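Local coordinates for protein octopine dehydrogenase (Pecten maximus, PDB 3C7A) that catalyses the NADH-dependent reductive condensation of L-arginine with pyruvate to D-octopine, and the reverse oxidation, at residues V90-H95 against T379-Q384. Numbering follows the deposited sequence.
With NAD (nicotinamide-adenine-dinucleotide), chain B.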
loop_
_atom_site.group_PDB
_atom_site.type_symbol
_atom_site.label_atom_id
_atom_site.label_comp_id
_atom_site.label_asym_id
_atom_site.label_seq_id
_atom_site.Cartn_x
_atom_site.Cartn_y
_atom_site.Cartn_z
ATOM N N VAL A 90 5.479 -6.353 -2.814
ATOM C CA VAL A 90 4.750 -7.570 -2.413
ATOM C C VAL A 90 3.521 -7.219 -1.553
ATOM O O VAL A 90 3.397 -6.077 -1.104
ATOM C CB VAL A 90 5.651 -8.545 -1.583
ATOM C CG1 VAL A 90 6.514 -9.412 -2.483
ATOM C CG2 VAL A 90 6.499 -7.788 -0.551
ATOM N N PRO A 91 2.605 -8.195 -1.326
ATOM C CA PRO A 91 1.557 -8.017 -0.307
ATOM C C PRO A 91 2.134 -7.743 1.090
ATOM O O PRO A 91 3.211 -8.243 1.426
ATOM C CB PRO A 91 0.817 -9.360 -0.323
ATOM C CG PRO A 91 1.064 -9.909 -1.680
ATOM C CD PRO A 91 2.463 -9.487 -2.024
ATOM N N ALA A 92 1.402 -6.966 1.888
ATOM C CA ALA A 92 1.908 -6.397 3.147
ATOM C C ALA A 92 2.300 -7.398 4.239
ATOM O O ALA A 92 3.175 -7.101 5.058
ATOM C CB ALA A 92 0.919 -5.367 3.698
ATOM N N PHE A 93 1.661 -8.569 4.261
ATOM C CA PHE A 93 1.938 -9.572 5.301
ATOM C C PHE A 93 3.333 -10.209 5.189
ATOM O O PHE A 93 3.789 -10.887 6.117
ATOM C CB PHE A 93 0.835 -10.648 5.360
ATOM C CG PHE A 93 0.786 -11.557 4.155
ATOM C CD1 PHE A 93 -0.090 -11.297 3.107
ATOM C CD2 PHE A 93 1.600 -12.687 4.081
ATOM C CE1 PHE A 93 -0.147 -12.137 1.993
ATOM C CE2 PHE A 93 1.554 -13.530 2.971
ATOM C CZ PHE A 93 0.676 -13.254 1.926
ATOM N N ALA A 94 4.003 -9.975 4.063
ATOM C CA ALA A 94 5.325 -10.551 3.800
ATOM C C ALA A 94 6.498 -9.610 4.118
ATOM O O ALA A 94 7.663 -10.003 3.982
ATOM C CB ALA A 94 5.408 -11.044 2.353
ATOM N N HIS A 95 6.194 -8.381 4.546
ATOM C CA HIS A 95 7.232 -7.377 4.828
ATOM C C HIS A 95 8.141 -7.725 6.015
ATOM O O HIS A 95 9.347 -7.459 5.971
ATOM C CB HIS A 95 6.627 -5.974 5.006
ATOM C CG HIS A 95 6.133 -5.353 3.732
ATOM N ND1 HIS A 95 5.240 -4.303 3.716
ATOM C CD2 HIS A 95 6.398 -5.638 2.434
ATOM C CE1 HIS A 95 4.984 -3.962 2.466
ATOM N NE2 HIS A 95 5.671 -4.760 1.668
ATOM N N THR A 379 -0.761 -9.139 15.542
ATOM C CA THR A 379 -0.600 -9.317 14.096
ATOM C C THR A 379 -0.869 -8.030 13.298
ATOM O O THR A 379 -0.962 -8.069 12.067
ATOM C CB THR A 379 -1.486 -10.473 13.548
ATOM O OG1 THR A 379 -2.866 -10.212 13.839
ATOM C CG2 THR A 379 -1.082 -11.812 14.158
ATOM N N THR A 380 -0.980 -6.899 14.000
ATOM C CA THR A 380 -1.241 -5.595 13.370
ATOM C C THR A 380 -0.006 -4.679 13.380
ATOM O O THR A 380 1.061 -5.070 13.860
ATOM C CB THR A 380 -2.438 -4.852 14.028
ATOM O OG1 THR A 380 -2.089 -4.441 15.355
ATOM C CG2 THR A 380 -3.683 -5.738 14.076
ATOM N N ARG A 381 -0.170 -3.463 12.854
ATOM C CA ARG A 381 0.917 -2.484 12.749
ATOM C C ARG A 381 0.685 -1.181 13.537
ATOM O O ARG A 381 1.345 -0.171 13.266
ATOM C CB ARG A 381 1.176 -2.140 11.279
ATOM C CG ARG A 381 2.110 -3.077 10.535
ATOM C CD ARG A 381 2.067 -2.742 9.050
ATOM N NE ARG A 381 3.277 -3.135 8.335
ATOM C CZ ARG A 381 3.520 -2.856 7.056
ATOM N NH1 ARG A 381 2.641 -2.175 6.329
ATOM N NH2 ARG A 381 4.651 -3.263 6.499
ATOM N N CYS A 382 -0.244 -1.197 14.494
ATOM C CA CYS A 382 -0.505 -0.017 15.332
ATOM C C CYS A 382 0.727 0.342 16.177
ATOM O O CYS A 382 1.434 -0.555 16.642
ATOM C CB CYS A 382 -1.754 -0.214 16.208
ATOM S SG CYS A 382 -1.658 -1.505 17.483
ATOM N N PRO A 383 1.005 1.653 16.352
ATOM C CA PRO A 383 2.205 2.118 17.072
ATOM C C PRO A 383 2.384 1.570 18.494
ATOM O O PRO A 383 3.522 1.404 18.941
ATOM C CB PRO A 383 2.037 3.647 17.102
ATOM C CG PRO A 383 0.606 3.904 16.746
ATOM C CD PRO A 383 0.207 2.785 15.846
ATOM N N GLN A 384 1.277 1.291 19.187
ATOM C CA GLN A 384 1.316 0.779 20.565
ATOM C C GLN A 384 1.847 -0.655 20.670
ATOM O O GLN A 384 2.338 -1.062 21.726
ATOM C CB GLN A 384 -0.066 0.876 21.228
ATOM C CG GLN A 384 -0.516 2.298 21.576
ATOM C CD GLN A 384 -1.161 3.037 20.407
ATOM O OE1 GLN A 384 -1.313 2.495 19.307
ATOM N NE2 GLN A 384 -1.548 4.286 20.646
HETATM P PA NAD B . 1.068 -10.760 -6.217
HETATM O O1A NAD B . -0.171 -11.395 -5.715
HETATM O O2A NAD B . 1.255 -11.039 -7.660
HETATM O O5B NAD B . 2.339 -11.278 -5.363
HETATM C C5B NAD B . 2.606 -12.656 -5.177
HETATM C C4B NAD B . 3.998 -12.841 -4.574
HETATM O O4B NAD B . 3.972 -12.600 -3.177
HETATM C C3B NAD B . 4.538 -14.256 -4.744
HETATM O O3B NAD B . 5.316 -14.398 -5.911
HETATM C C2B NAD B . 5.359 -14.485 -3.490
HETATM O O2B NAD B . 6.709 -14.125 -3.683
HETATM C C1B NAD B . 4.725 -13.565 -2.460
HETATM N N9A NAD B . 3.855 -14.382 -1.588
HETATM C C8A NAD B . 2.532 -14.681 -1.814
HETATM N N7A NAD B . 2.083 -15.462 -0.807
HETATM C C5A NAD B . 3.097 -15.671 0.062
HETATM C C6A NAD B . 3.170 -16.390 1.251
HETATM N N6A NAD B . 2.186 -17.231 1.567
HETATM N N1A NAD B . 4.366 -16.431 1.949
HETATM C C2A NAD B . 5.476 -15.760 1.463
HETATM N N3A NAD B . 5.391 -15.049 0.278
HETATM C C4A NAD B . 4.220 -15.001 -0.415
HETATM O O3 NAD B . 1.001 -9.170 -5.913
HETATM P PN NAD B . 1.161 -8.046 -7.063
HETATM O O1N NAD B . 0.111 -8.270 -8.083
HETATM O O2N NAD B . 2.582 -7.983 -7.480
HETATM O O5D NAD B . 0.788 -6.665 -6.314
HETATM C C5D NAD B . 1.475 -6.188 -5.175
HETATM C C4D NAD B . 0.620 -5.145 -4.449
HETATM O O4D NAD B . 0.226 -4.101 -5.331
HETATM C C3D NAD B . -0.653 -5.759 -3.878
HETATM O O3D NAD B . -0.824 -5.321 -2.549
HETATM C C2D NAD B . -1.763 -5.233 -4.773
HETATM O O2D NAD B . -2.956 -5.024 -4.054
HETATM C C1D NAD B . -1.185 -3.932 -5.323
HETATM N N1N NAD B . -1.705 -3.571 -6.665
HETATM C C2N NAD B . -1.648 -4.449 -7.723
HETATM C C3N NAD B . -2.141 -4.083 -8.980
HETATM C C7N NAD B . -1.855 -4.943 -10.185
HETATM O O7N NAD B . -2.407 -4.633 -11.357
HETATM N N7N NAD B . -1.009 -6.067 -10.061
HETATM C C4N NAD B . -2.694 -2.811 -9.152
HETATM C C5N NAD B . -2.746 -1.923 -8.077
HETATM C C6N NAD B . -2.244 -2.320 -6.839
#
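R381 reaches H95 with one end of its guanidinium group. R381 NH2 donates a weak hydrogen bond to H95 ND1 at 3.0 Å. The bond is bent, with an N-H...N angle of 134°. NH2 comes in at the edge of the imidazole, close to the ring plane, and ND1 likewise lies at the edge of the guanidinium. Each atom lies near the plane of the other group, so they meet edge to edge; the planes are 27° apart.

The R381 side chain is extended from CG to NE, which carries the charged group across to the other loop. The two side chains cross at about a right angle. H95 CB also touches R381, 3.7 Å from NH2. One face of the imidazole lies over its own loop, with A92 CA and P91 O toward the rim. A92 adds a looser contact, its CB 4.5 Å from R381 NH1.

The guanidinium is buried and has further partners. NH2 also bonds to Q124 OE1, its stronger partner, and NH1 bonds to the carbonyl oxygen of A119. These bonds would fix the rotation of the group.

The loop 90-95 also borders the cofactor on NAD's adenosine side. P91 CD lies 3.6 Å from O4B of NAD, and F93 CE2 lies 3.7 Å from C6A of the adenine. A92 touches Q118, a pyruvate-binding residue.

The loop follows strand 85-88 of the Rossmann-type nucleotide-binding sheet and leads into helix 95-102. R381 comes from the loop between helices 349-362 and 391-396. F121 of helix 121-129 and M332 and V336 of helix 330-344 pack against its side chain.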